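Local structure of ThiJ/PfpI family protein (Francisella tularensis subsp. novicida, 4P5P) at residues D72-L75 / K76-K80; V88-K91 / E92-A95; N145-N148 / I149-K153; T156-S159 / N160-K164. The protein probably acts as a glyoxalase III-type enzyme of the DJ-1/PfpI family in the stress response, and may serve as a cysteine protease and virulence factor. All blocks are in the same frame, centred on the assembly; numbering follows the deposited sequence.

Contact 1: residues D72-L75 / K76-K80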
ATOM      1  N   ASP A  72       4.853 -18.330  10.390  1.00 18.69           N
ATOM      2  CA  ASP A  72       5.547 -17.678  11.495  1.00 17.39           C
ATOM      3  C   ASP A  72       4.516 -17.274  12.554  1.00 16.73           C
ATOM      4  O   ASP A  72       3.634 -16.468  12.285  1.00 16.14           O
ATOM      5  CB  ASP A  72       6.336 -16.468  10.946  1.00 17.95           C
ATOM      6  CG  ASP A  72       7.074 -15.669  12.017  1.00 18.96           C
ATOM      7  OD1 ASP A  72       6.595 -15.578  13.157  1.00 20.78           O
ATOM      8  OD2 ASP A  72       8.154 -15.111  11.712  1.00 19.88           O
ATOM      9  N   ASP A  73       4.634 -17.831  13.756  1.00 17.04           N
ATOM     10  CA  ASP A  73       3.631 -17.614  14.800  1.00 17.34           C
ATOM     11  C   ASP A  73       3.433 -16.137  15.124  1.00 16.24           C
ATOM     12  O   ASP A  73       2.308 -15.693  15.385  1.00 16.26           O
ATOM     13  CB  ASP A  73       4.015 -18.353  16.088  1.00 20.42           C
ATOM     14  CG  ASP A  73       3.840 -19.864  15.987  1.00 24.30           C
ATOM     15  OD1 ASP A  73       3.225 -20.346  15.012  1.00 26.71           O
ATOM     16  OD2 ASP A  73       4.307 -20.571  16.910  1.00 25.78           O
ATOM     17  N   ASN A  74       4.528 -15.384  15.137  1.00 15.25           N
ATOM     18  CA  ASN A  74       4.452 -13.949  15.394  1.00 14.10           C
ATOM     19  C   ASN A  74       3.641 -13.235  14.323  1.00 14.10           C
ATOM     20  O   ASN A  74       2.765 -12.419  14.619  1.00 13.70           O
ATOM     21  CB  ASN A  74       5.851 -13.345  15.465  1.00 13.64           C
ATOM     22  CG  ASN A  74       5.825 -11.846  15.647  1.00 14.25           C
ATOM     23  OD1 ASN A  74       6.369 -11.084  14.832  1.00 17.55           O
ATOM     24  ND2 ASN A  74       5.185 -11.408  16.712  1.00 11.28           N
ATOM     25  N   LEU A  75       3.935 -13.552  13.064  1.00 14.56           N
ATOM     26  CA  LEU A  75       3.289 -12.875  11.943  1.00 12.94           C
ATOM     27  C   LEU A  75       1.851 -13.370  11.760  1.00 13.40           C
ATOM     28  O   LEU A  75       0.977 -12.605  11.393  1.00 12.86           O
ATOM     29  CB  LEU A  75       4.106 -13.073  10.660  1.00 13.58           C
ATOM     30  CG  LEU A  75       5.557 -12.584  10.741  1.00 14.00           C
ATOM     31  CD1 LEU A  75       6.313 -12.953   9.482  1.00 14.47           C
ATOM     32  CD2 LEU A  75       5.659 -11.097  10.991  1.00 15.77           C
ATOM     33  N   LYS A  76       1.604 -14.644  12.047  1.00 14.61           N
ATOM     34  CA  LYS A  76       0.234 -15.144  12.092  1.00 15.83           C
ATOM     35  C   LYS A  76      -0.602 -14.359  13.098  1.00 13.91           C
ATOM     36  O   LYS A  76      -1.755 -14.035  12.845  1.00 13.67           O
ATOM     37  CB  LYS A  76       0.230 -16.629  12.438  1.00 20.42           C
ATOM     38  CG  LYS A  76      -1.141 -17.260  12.563  1.00 26.01           C
ATOM     39  CD  LYS A  76      -1.045 -18.682  13.138  1.00 30.78           C
ATOM     40  CE  LYS A  76      -0.301 -19.622  12.209  1.00 34.28           C
ATOM     41  NZ  LYS A  76       1.183 -19.649  12.417  1.00 35.70           N
ATOM     42  N   ASN A  77      -0.027 -14.043  14.248  1.00 13.84           N
ATOM     43  CA  ASN A  77      -0.811 -13.341  15.252  1.00 13.38           C
ATOM     44  C   ASN A  77      -1.016 -11.863  14.893  1.00 12.55           C
ATOM     45  O   ASN A  77      -2.027 -11.281  15.261  1.00 13.31           O
ATOM     46  CB  ASN A  77      -0.182 -13.488  16.636  1.00 13.54           C
ATOM     47  CG  ASN A  77      -1.065 -12.929  17.730  1.00 14.79           C
ATOM     48  OD1 ASN A  77      -2.193 -13.391  17.953  1.00 15.72           O
ATOM     49  ND2 ASN A  77      -0.567 -11.917  18.404  1.00 15.23           N
ATOM     50  N   ILE A  78      -0.088 -11.263  14.152  1.00 11.78           N
ATOM     51  CA  ILE A  78      -0.339  -9.941  13.583  1.00 11.67           C
ATOM     52  C   ILE A  78      -1.580  -9.976  12.684  1.00 11.45           C
ATOM     53  O   ILE A  78      -2.442  -9.088  12.732  1.00 12.34           O
ATOM     54  CB  ILE A  78       0.859  -9.434  12.779  1.00 11.91           C
ATOM     55  CG1 ILE A  78       1.998  -9.080  13.728  1.00 13.80           C
ATOM     56  CG2 ILE A  78       0.471  -8.211  11.921  1.00 11.80           C
ATOM     57  CD1 ILE A  78       3.285  -8.696  13.051  1.00 14.21           C
ATOM     58  N   MET A  79      -1.678 -11.003  11.851  1.00 11.81           N
ATOM     59  CA  MET A  79      -2.795 -11.074  10.911  1.00 11.69           C
ATOM     60  C   MET A  79      -4.123 -11.278  11.630  1.00 12.60           C
ATOM     61  O   MET A  79      -5.167 -10.879  11.128  1.00 14.54           O
ATOM     62  CB  MET A  79      -2.573 -12.191   9.887  1.00 13.41           C
ATOM     63  CG  MET A  79      -1.337 -11.977   9.034  1.00 15.10           C
ATOM     64  SD  MET A  79      -1.348 -10.445   8.080  1.00 16.49           S
ATOM     65  CE  MET A  79      -2.602 -10.797   6.866  1.00 16.36           C
ATOM     66  N   LYS A  80      -4.092 -11.891  12.809  1.00 12.70           N
ATOM     67  CA  LYS A  80      -5.332 -12.097  13.558  1.00 14.80           C
ATOM     68  C   LYS A  80      -5.662 -10.922  14.475  1.00 15.17           C
ATOM     69  O   LYS A  80      -6.828 -10.535  14.612  1.00 14.95           O
ATOM     70  CB  LYS A  80      -5.238 -13.377  14.383  1.00 17.83           C
ATOM     71  CG  LYS A  80      -6.546 -13.739  15.104  1.00 21.48           C
ATOM     72  CD  LYS A  80      -7.730 -13.816  14.104  1.00 25.43           C
ATOM     73  CE  LYS A  80      -9.036 -14.233  14.738  1.00 30.09           C
TER
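The amide of K76 gives its hydrogen to the carbonyl of D72 in a nearly straight bond (170°), K76 N to D72 O being 2.7 Å, and this closes the first turn of the helix. The D72 side chain also serves that turn: OD1 accepts weakly from N74 N at 2.9 Å and, again weakly, from L75 N. D72 is thus the N-cap of helix 73-80, and aspartate suits the place because its short carboxylate reaches amides that have no preceding helical carbonyl, while its charge probably suits the positive helix end. The ladder continues with I78 N on N74 O at 3.1 Å. On the exposed flank D73 and K76 lie side by side, joined by a weak salt bridge of 3.4 Å from D73 OD1 to K76 NZ. The lysine chain starts anti to the backbone N (chi1 178°), then bends at chi3 and chi4, which folds NZ back over the helix start to L70 O, its stronger partner. Another flank is apolar: L75 CD2 lies 4.0 Å from I78 CD1, two branched chains pointing the same way. L75 and M79 pack on F69 of helix 64-71, and M79 also reaches L28 of helix 26-35.

Contact 2: residues V88-K91 / E92-A95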
ATOM      1  N   VAL A  88      -0.349   3.914  16.543  1.00 17.18           N
ATOM      2  CA  VAL A  88       1.102   3.990  16.458  1.00 18.10           C
ATOM      3  C   VAL A  88       1.555   5.435  16.451  1.00 18.08           C
ATOM      4  O   VAL A  88       0.825   6.332  16.030  1.00 18.01           O
ATOM      5  CB  VAL A  88       1.650   3.268  15.217  1.00 22.92           C
ATOM      6  CG1 VAL A  88       1.303   1.797  15.292  1.00 23.71           C
ATOM      7  CG2 VAL A  88       1.109   3.885  13.957  1.00 24.65           C
ATOM      8  N   ASN A  89       2.761   5.650  16.954  1.00 18.10           N
ATOM      9  CA  ASN A  89       3.387   6.955  16.875  1.00 17.93           C
ATOM     10  C   ASN A  89       4.307   7.012  15.676  1.00 17.73           C
ATOM     11  O   ASN A  89       5.380   6.408  15.664  1.00 17.86           O
ATOM     12  CB  ASN A  89       4.164   7.278  18.142  1.00 20.99           C
ATOM     13  CG  ASN A  89       4.527   8.745  18.228  1.00 24.06           C
ATOM     14  OD1 ASN A  89       4.863   9.366  17.223  1.00 22.87           O
ATOM     15  ND2 ASN A  89       4.428   9.314  19.427  1.00 27.13           N
ATOM     16  N   ILE A  90       3.885   7.783  14.681  1.00 17.03           N
ATOM     17  CA  ILE A  90       4.582   7.862  13.406  1.00 16.93           C
ATOM     18  C   ILE A  90       6.019   8.395  13.530  1.00 18.04           C
ATOM     19  O   ILE A  90       6.865   8.091  12.688  1.00 19.20           O
ATOM     20  CB  ILE A  90       3.777   8.737  12.427  1.00 16.06           C
ATOM     21  CG1 ILE A  90       4.259   8.559  10.994  1.00 16.08           C
ATOM     22  CG2 ILE A  90       3.800  10.207  12.866  1.00 17.12           C
ATOM     23  CD1 ILE A  90       4.152   7.140  10.452  1.00 15.76           C
ATOM     24  N   LYS A  91       6.301   9.141  14.600  1.00 19.16           N
ATOM     25  CA  LYS A  91       7.624   9.723  14.817  1.00 21.50           C
ATOM     26  C   LYS A  91       8.721   8.661  14.880  1.00 21.11           C
ATOM     27  O   LYS A  91       9.887   8.938  14.594  1.00 21.69           O
ATOM     28  CB  LYS A  91       7.632  10.540  16.116  1.00 26.26           C
ATOM     29  CG  LYS A  91       6.593  11.651  16.170  1.00 32.07           C
ATOM     30  CD  LYS A  91       6.864  12.717  15.133  1.00 35.55           C
ATOM     31  CE  LYS A  91       5.953  13.925  15.313  1.00 37.45           C
ATOM     32  NZ  LYS A  91       6.238  14.974  14.284  1.00 38.67           N
ATOM     33  N   GLU A  92       8.319   7.445  15.240  1.00 22.55           N
ATOM     34  CA  GLU A  92       9.245   6.329  15.411  0.77 23.16           C
ATOM     35  C   GLU A  92       9.739   5.748  14.082  1.00 21.16           C
ATOM     36  O   GLU A  92      10.703   4.970  14.054  1.00 22.22           O
ATOM     37  CB  GLU A  92       8.570   5.218  16.222  0.77 25.85           C
ATOM     38  CG  GLU A  92       8.227   5.582  17.661  0.77 28.80           C
ATOM     39  CD  GLU A  92       9.326   5.207  18.645  0.77 31.56           C
ATOM     40  OE1 GLU A  92       9.586   6.006  19.570  1.00 32.46           O
ATOM     41  OE2 GLU A  92       9.930   4.115  18.493  1.00 32.08           O
ATOM     42  N   TYR A  93       9.084   6.124  12.985  1.00 18.60           N
ATOM     43  CA  TYR A  93       9.309   5.462  11.694  1.00 16.67           C
ATOM     44  C   TYR A  93      10.000   6.350  10.667  1.00 17.14           C
ATOM     45  O   TYR A  93       9.864   7.570  10.684  1.00 18.07           O
ATOM     46  CB  TYR A  93       7.961   4.953  11.141  1.00 15.36           C
ATOM     47  CG  TYR A  93       7.354   3.929  12.061  1.00 15.64           C
ATOM     48  CD1 TYR A  93       7.755   2.608  12.012  1.00 14.73           C
ATOM     49  CD2 TYR A  93       6.427   4.298  13.032  1.00 16.44           C
ATOM     50  CE1 TYR A  93       7.235   1.677  12.880  1.00 15.45           C
ATOM     51  CE2 TYR A  93       5.904   3.374  13.900  1.00 16.87           C
ATOM     52  CZ  TYR A  93       6.311   2.071  13.828  1.00 16.83           C
ATOM     53  OH  TYR A  93       5.793   1.146  14.700  1.00 18.93           O
ATOM     54  N   ASP A  94      10.761   5.699   9.793  1.00 16.48           N
ATOM     55  CA  ASP A  94      11.522   6.338   8.723  1.00 17.14           C
ATOM     56  C   ASP A  94      10.812   6.221   7.386  1.00 15.81           C
ATOM     57  O   ASP A  94      11.171   6.880   6.406  1.00 15.74           O
ATOM     58  CB  ASP A  94      12.897   5.688   8.633  1.00 17.83           C
ATOM     59  CG  ASP A  94      13.624   5.717   9.950  1.00 19.27           C
ATOM     60  OD1 ASP A  94      13.751   6.825  10.504  1.00 22.26           O
ATOM     61  OD2 ASP A  94      14.027   4.645  10.450  1.00 18.22           O
ATOM     62  N   ALA A  95       9.807   5.357   7.342  1.00 14.04           N
ATOM     63  CA  ALA A  95       9.075   5.110   6.113  1.00 13.97           C
ATOM     64  C   ALA A  95       7.694   4.576   6.442  1.00 12.25           C
ATOM     65  O   ALA A  95       7.514   3.914   7.465  1.00 12.57           O
ATOM     66  CB  ALA A  95       9.824   4.124   5.236  1.00 14.86           C
TER
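Y93 folds back on the turn that precedes it, and its side chain can be followed outward from the backbone. CB sits 3.7 Å from I90 O, with I90 CD1 also near it. The ring carbon CG stands anti to the carbonyl carbon (chi1 -62°), which brings the ring back beside the residues before it. One ring edge then meets backbone oxygens near the ring plane: CD2 lies 3.5 Å from N89 O, and CE2 is equally close to that atom. CE2 also approaches V88 CB, at 4.5 Å, obliquely to the ring. The tip, OH, is hydrogen-bonded to D43 OD2 on strand 40-46, so tyrosine suits the place: its ring packs beside V88 and L5 while its hydroxyl reaches D43.

The backbone along this ring edge is a short 3-10 turn. E92 N bonds to N89 O at 3.1 Å, and Y93 N follows with I90 O at 3.0 Å; each donor comes from above the carbonyl plane. N89 starts the turn with an Asx turn, its OD1 accepting from K91 N at 3.0 Å; the short side chain of asparagine puts its carbonyl within reach of the amide two residues on. The long chain of K91 carries NZ to a salt bridge with D120.

The whole turn joins strand 83-84 to strand 95-98 of the central sheet. I90 and V88 pack against helix 112-123 through K117, and both touch L5 of strand 2-8, as does Y93, so the turn sits between strand 2-8 and helix 112-123.

Contact 3: residues N145-N148 / I149-K153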
ATOM      1  N   ASN A 145      -2.148  24.065   3.103  1.00 22.58           N
ATOM      2  CA  ASN A 145      -2.938  24.935   2.228  1.00 22.13           C
ATOM      3  C   ASN A 145      -3.983  24.172   1.436  1.00 19.56           C
ATOM      4  O   ASN A 145      -4.576  24.705   0.487  1.00 20.86           O
ATOM      5  CB  ASN A 145      -2.046  25.676   1.250  1.00 24.36           C
ATOM      6  CG  ASN A 145      -1.062  26.582   1.933  1.00 26.58           C
ATOM      7  OD1 ASN A 145      -1.398  27.304   2.877  1.00 28.05           O
ATOM      8  ND2 ASN A 145       0.169  26.553   1.456  1.00 28.14           N
ATOM      9  N   GLY A 146      -4.212  22.922   1.814  1.00 17.33           N
ATOM     10  CA  GLY A 146      -5.215  22.136   1.145  1.00 16.10           C
ATOM     11  C   GLY A 146      -4.810  21.676  -0.229  1.00 14.91           C
ATOM     12  O   GLY A 146      -5.681  21.250  -0.994  1.00 16.92           O
ATOM     13  N   GLN A 147      -3.513  21.745  -0.551  1.00 15.57           N
ATOM     14  CA  GLN A 147      -3.041  21.266  -1.846  1.00 15.35           C
ATOM     15  C   GLN A 147      -2.534  19.828  -1.737  1.00 13.73           C
ATOM     16  O   GLN A 147      -1.844  19.463  -0.795  1.00 13.64           O
ATOM     17  CB  GLN A 147      -1.944  22.183  -2.401  1.00 16.16           C
ATOM     18  CG  GLN A 147      -2.433  23.611  -2.688  1.00 17.52           C
ATOM     19  CD  GLN A 147      -3.282  23.718  -3.958  1.00 18.69           C
ATOM     20  OE1 GLN A 147      -3.189  22.888  -4.869  1.00 19.00           O
ATOM     21  NE2 GLN A 147      -4.103  24.758  -4.023  1.00 20.10           N
ATOM     22  N   ASN A 148      -2.873  19.003  -2.714  1.00 13.43           N
ATOM     23  CA  ASN A 148      -2.444  17.605  -2.708  0.56 12.77           C
ATOM     24  C   ASN A 148      -0.931  17.464  -2.824  1.00 12.64           C
ATOM     25  O   ASN A 148      -0.321  18.039  -3.711  1.00 13.80           O
ATOM     26  CB  ASN A 148      -3.107  16.847  -3.853  0.56 14.07           C
ATOM     27  CG  ASN A 148      -4.619  16.872  -3.777  0.56 14.17           C
ATOM     28  OD1 ASN A 148      -5.257  17.888  -4.070  0.56 14.24           O
ATOM     29  ND2 ASN A 148      -5.205  15.743  -3.397  0.56 15.17           N
ATOM     30  N   ILE A 149      -0.321  16.679  -1.948  1.00 13.28           N
ATOM     31  CA  ILE A 149       1.134  16.581  -1.995  1.00 13.67           C
ATOM     32  C   ILE A 149       1.633  15.805  -3.215  1.00 14.21           C
ATOM     33  O   ILE A 149       2.811  15.936  -3.567  1.00 14.46           O
ATOM     34  CB  ILE A 149       1.741  15.943  -0.708  1.00 15.27           C
ATOM     35  CG1 ILE A 149       1.346  14.461  -0.549  1.00 15.94           C
ATOM     36  CG2 ILE A 149       1.365  16.782   0.503  1.00 16.52           C
ATOM     37  CD1 ILE A 149       2.148  13.710   0.518  1.00 16.16           C
ATOM     38  N   ILE A 150       0.771  15.016  -3.858  1.00 13.63           N
ATOM     39  CA  ILE A 150       1.201  14.302  -5.056  1.00 14.74           C
ATOM     40  C   ILE A 150       0.988  15.106  -6.335  1.00 15.04           C
ATOM     41  O   ILE A 150       1.328  14.616  -7.414  1.00 16.47           O
ATOM     42  CB  ILE A 150       0.499  12.923  -5.232  1.00 14.85           C
ATOM     43  CG1 ILE A 150      -1.000  13.076  -5.514  1.00 14.81           C
ATOM     44  CG2 ILE A 150       0.751  12.042  -4.015  1.00 15.70           C
ATOM     45  CD1 ILE A 150      -1.686  11.757  -5.802  1.00 16.27           C
ATOM     46  N   ARG A 151       0.455  16.323  -6.245  1.00 15.35           N
ATOM     47  CA  ARG A 151       0.318  17.140  -7.461  1.00 15.17           C
ATOM     48  C   ARG A 151       1.693  17.361  -8.092  1.00 16.49           C
ATOM     49  O   ARG A 151       2.675  17.604  -7.403  1.00 17.70           O
ATOM     50  CB  ARG A 151      -0.372  18.480  -7.178  1.00 15.01           C
ATOM     51  CG  ARG A 151       0.459  19.516  -6.449  1.00 16.21           C
ATOM     52  CD  ARG A 151      -0.475  20.581  -5.866  1.00 15.72           C
ATOM     53  NE  ARG A 151       0.206  21.752  -5.323  1.00 16.47           N
ATOM     54  CZ  ARG A 151       0.912  21.767  -4.198  1.00 15.06           C
ATOM     55  NH1 ARG A 151       1.061  20.657  -3.482  1.00 15.23           N
ATOM     56  NH2 ARG A 151       1.465  22.904  -3.784  1.00 15.59           N
ATOM     57  N   ASP A 152       1.732  17.230  -9.414  1.00 18.52           N
ATOM     58  CA  ASP A 152       2.935  17.428 -10.225  1.00 20.08           C
ATOM     59  C   ASP A 152       3.986  16.331 -10.026  1.00 20.54           C
ATOM     60  O   ASP A 152       5.095  16.436 -10.552  1.00 22.54           O
ATOM     61  CB  ASP A 152       3.561  18.808  -9.943  1.00 22.03           C
ATOM     62  CG  ASP A 152       2.580  19.945 -10.171  1.00 25.72           C
ATOM     63  OD1 ASP A 152       1.767  19.827 -11.107  1.00 26.00           O
ATOM     64  OD2 ASP A 152       2.623  20.952  -9.423  1.00 28.76           O
ATOM     65  N   LYS A 153       3.648  15.269  -9.299  1.00 18.02           N
ATOM     66  CA  LYS A 153       4.595  14.182  -9.078  0.57 18.02           C
ATOM     67  C   LYS A 153       4.266  12.987  -9.962  1.00 17.32           C
ATOM     68  O   LYS A 153       3.104  12.716 -10.256  1.00 17.07           O
ATOM     69  CB  LYS A 153       4.616  13.789  -7.602  0.57 19.28           C
ATOM     70  CG  LYS A 153       5.207  14.906  -6.741  0.57 21.49           C
ATOM     71  CD  LYS A 153       5.492  14.483  -5.325  0.57 22.97           C
ATOM     72  CE  LYS A 153       6.197  15.598  -4.551  0.57 24.02           C
ATOM     73  NZ  LYS A 153       5.408  16.867  -4.520  0.57 24.45           N
TER
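The carbonyl oxygen of N148 receives two donors from R151, one from each face of its plane. The guanidinium gives NH1 to N148 O at 3.0 Å in a fairly straight bond (160°), with the oxygen lying in the guanidinium plane. The amide follows, R151 N to N148 O at 3.2 Å, and closes a type I beta turn from N148 to R151. The arginine can bind the same atom twice because CG sits between the backbone N and the carbonyl carbon (chi1 74°), from where the chain runs extended past that oxygen. K153 NZ donates to I149 O at 2.9 Å, nearly in line with the carbonyl bond.

Packing comes next. Q147 lays CB over the centre of one guanidinium face, 3.4 Å from R151 CZ, and the two side chains cross at about a right angle. Further along, a type II turn from I150 to K153 is closed by K153 N on I150 O at 3.1 Å. I149 turns its side chain onto V118, L119 and Y122 of helix 112-123, where an apolar branched chain suits the buried position.

D143 forms a long, weak ion pair with R151 NH1, and its other carboxylate oxygen takes the amides of N145 and Q147. The positive guanidinium probably polarises the N148 carbonyl, and the two bonds tie the arginine side chain to its own turn.

Contact 4: residues T156-S159 / N160-K164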
ATOM      1  N   THR A 156       2.445   5.914 -10.282  1.00 13.39           N
ATOM      2  CA  THR A 156       1.659   4.875 -10.915  1.00 13.56           C
ATOM      3  C   THR A 156       0.760   4.240  -9.862  1.00 14.40           C
ATOM      4  O   THR A 156       0.627   4.775  -8.748  1.00 13.57           O
ATOM      5  CB  THR A 156       2.563   3.815 -11.602  1.00 14.26           C
ATOM      6  OG1 THR A 156       1.763   2.921 -12.381  1.00 15.48           O
ATOM      7  CG2 THR A 156       3.375   3.028 -10.580  1.00 14.11           C
ATOM      8  N   GLY A 157       0.143   3.122 -10.223  1.00 14.52           N
ATOM      9  CA  GLY A 157      -0.835   2.440  -9.391  1.00 14.45           C
ATOM     10  C   GLY A 157      -1.658   1.551 -10.303  1.00 15.27           C
ATOM     11  O   GLY A 157      -1.471   1.589 -11.516  1.00 16.41           O
ATOM     12  N   PHE A 158      -2.550   0.742  -9.737  1.00 15.28           N
ATOM     13  CA  PHE A 158      -3.325  -0.222 -10.518  1.00 16.15           C
ATOM     14  C   PHE A 158      -4.054   0.482 -11.668  1.00 16.96           C
ATOM     15  O   PHE A 158      -4.815   1.424 -11.453  1.00 17.17           O
ATOM     16  CB  PHE A 158      -4.309  -0.952  -9.600  1.00 17.97           C
ATOM     17  CG  PHE A 158      -4.771  -2.290 -10.111  1.00 19.22           C
ATOM     18  CD1 PHE A 158      -3.957  -3.414 -10.010  1.00 20.47           C
ATOM     19  CD2 PHE A 158      -6.028  -2.437 -10.660  1.00 19.33           C
ATOM     20  CE1 PHE A 158      -4.398  -4.654 -10.457  1.00 21.49           C
ATOM     21  CE2 PHE A 158      -6.467  -3.664 -11.100  1.00 21.06           C
ATOM     22  CZ  PHE A 158      -5.653  -4.774 -10.997  1.00 21.91           C
ATOM     23  N   SER A 159      -3.829   0.017 -12.893  1.00 17.52           N
ATOM     24  CA  SER A 159      -4.262   0.755 -14.078  1.00 19.40           C
ATOM     25  C   SER A 159      -5.714   0.455 -14.426  1.00 19.47           C
ATOM     26  O   SER A 159      -6.241  -0.587 -14.056  1.00 21.41           O
ATOM     27  CB  SER A 159      -3.358   0.424 -15.270  1.00 21.32           C
ATOM     28  OG  SER A 159      -3.582  -0.891 -15.729  1.00 22.84           O
ATOM     29  N   ASN A 160      -6.358   1.368 -15.150  1.00 20.44           N
ATOM     30  CA  ASN A 160      -7.720   1.133 -15.614  1.00 18.90           C
ATOM     31  C   ASN A 160      -7.814  -0.101 -16.506  1.00 20.71           C
ATOM     32  O   ASN A 160      -8.803  -0.824 -16.473  1.00 20.67           O
ATOM     33  CB  ASN A 160      -8.243   2.353 -16.368  1.00 19.96           C
ATOM     34  CG  ASN A 160      -8.561   3.497 -15.453  1.00 21.25           C
ATOM     35  OD1 ASN A 160      -8.710   3.307 -14.253  1.00 23.26           O
ATOM     36  ND2 ASN A 160      -8.676   4.698 -16.010  1.00 21.27           N
ATOM     37  N   ASN A 161      -6.771  -0.321 -17.294  1.00 22.22           N
ATOM     38  CA  ASN A 161      -6.669  -1.490 -18.161  1.00 23.43           C
ATOM     39  C   ASN A 161      -6.726  -2.768 -17.329  1.00 23.18           C
ATOM     40  O   ASN A 161      -7.532  -3.659 -17.589  1.00 23.28           O
ATOM     41  CB  ASN A 161      -5.369  -1.413 -18.961  1.00 25.48           C
ATOM     42  CG  ASN A 161      -5.134  -2.623 -19.844  1.00 28.71           C
ATOM     43  OD1 ASN A 161      -6.063  -3.192 -20.435  1.00 29.89           O
ATOM     44  ND2 ASN A 161      -3.865  -3.010 -19.963  1.00 29.89           N
ATOM     45  N   GLU A 162      -5.874  -2.838 -16.312  1.00 22.41           N
ATOM     46  CA  GLU A 162      -5.833  -4.000 -15.433  1.00 21.88           C
ATOM     47  C   GLU A 162      -7.176  -4.170 -14.721  1.00 21.79           C
ATOM     48  O   GLU A 162      -7.669  -5.286 -14.587  1.00 22.81           O
ATOM     49  CB  GLU A 162      -4.678  -3.869 -14.427  1.00 22.20           C
ATOM     50  CG  GLU A 162      -3.336  -4.279 -15.015  1.00 21.39           C
ATOM     51  CD  GLU A 162      -2.135  -3.576 -14.401  1.00 20.73           C
ATOM     52  OE1 GLU A 162      -2.244  -2.400 -13.992  1.00 20.24           O
ATOM     53  OE2 GLU A 162      -1.051  -4.200 -14.355  1.00 22.47           O
ATOM     54  N   GLU A 163      -7.771  -3.066 -14.272  1.00 21.31           N
ATOM     55  CA  GLU A 163      -9.074  -3.119 -13.600  1.00 21.66           C
ATOM     56  C   GLU A 163     -10.168  -3.692 -14.523  1.00 22.88           C
ATOM     57  O   GLU A 163     -11.038  -4.448 -14.087  1.00 22.21           O
ATOM     58  CB  GLU A 163      -9.475  -1.723 -13.090  1.00 21.73           C
ATOM     59  CG  GLU A 163     -10.518  -1.759 -11.985  1.00 21.22           C
ATOM     60  CD  GLU A 163      -9.930  -2.194 -10.640  1.00 20.51           C
ATOM     61  OE1 GLU A 163      -9.413  -1.314  -9.917  1.00 20.48           O
ATOM     62  OE2 GLU A 163      -9.977  -3.402 -10.308  1.00 22.03           O
ATOM     63  N   LYS A 164     -10.114  -3.336 -15.800  1.00 22.93           N
ATOM     64  CA  LYS A 164     -11.057  -3.856 -16.787  1.00 25.42           C
ATOM     65  C   LYS A 164     -10.846  -5.351 -17.037  1.00 25.28           C
ATOM     66  O   LYS A 164     -11.809  -6.114 -17.143  1.00 25.98           O
ATOM     67  CB  LYS A 164     -10.927  -3.059 -18.088  1.00 29.36           C
ATOM     68  CG  LYS A 164     -11.990  -3.390 -19.121  1.00 35.14           C
ATOM     69  CD  LYS A 164     -11.900  -2.473 -20.331  1.00 40.31           C
ATOM     70  CE  LYS A 164     -12.870  -2.910 -21.420  1.00 43.54           C
ATOM     71  NZ  LYS A 164     -13.005  -1.900 -22.504  1.00 45.82           N
TER
HETATM   72  O   HOH W   1      -7.213   2.471 -11.973  1.00 17.93           O
HETATM   73  O   HOH W   2      -1.749  -1.874 -17.906  1.00 33.49           O
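S159 and E162 form a capping box at the start of helix 160-165: E162 N donates to S159 OG at 3.1 Å in a straight bond (165°), and S159 N to E162 OE1 at 3.1 Å, nearly along the C-O axis. The hydroxyl adds a third bond, S159 OG to the same E162 OE1 at 2.7 Å, from above the carboxylate plane. A chi1 of 71° sets OG between the backbone N and the carbonyl carbon, where it can accept from E162 N; serine suits the N-cap because its hydroxyl is short and can both donate and accept. E163 N on S159 O, at 2.9 Å, completes the first helical turn.

F158 packs on the box: E162 CB stands over one face of its ring, toward the rim, in a CH-pi contact 3.9 Å from the centroid. The E163 side chain crosses that of F158 at about a right angle, its carboxylate plane turned 46° from the ring.

Further out, E162 OE2 is fixed by W193 N and N208 ND2, and E163 reaches H102 and H133 through its two oxygens. One water donates to F158 O and N160 OD1, another joins S159 OG to N161 ND2, which also binds E192.

The segment leaves strand 154-155 and turns into the helix beside strand 186-187, whose Y187 touches S159 and binds G157 O, while N160 holds S175 OG through OD1 and D178 of helix 176-182 through ND2.

Overall arrangement
The four contacts follow one another along a single flavodoxin-like alpha/beta chain. Contact 1 and contact 3 are farthest apart, their centres about 36 Å from each other on opposite sides of the chain's centre. Contacts 2 and 3, about 22 Å between centres, pack on the same helix 112-123. Only strand 154-155 separates contact 3 from contact 4 in sequence, yet their centres also lie about 22 Å apart. Contact 4 bears most directly on the probable active site: E163 bonds H133, the neighbour of C132, which is seen oxidised to the sulfinic acid and in this family is the expected nucleophile. Contacts 1 and 2 appear to be plain packing, about 18 and 17 Å from contact 4 between nearest atoms.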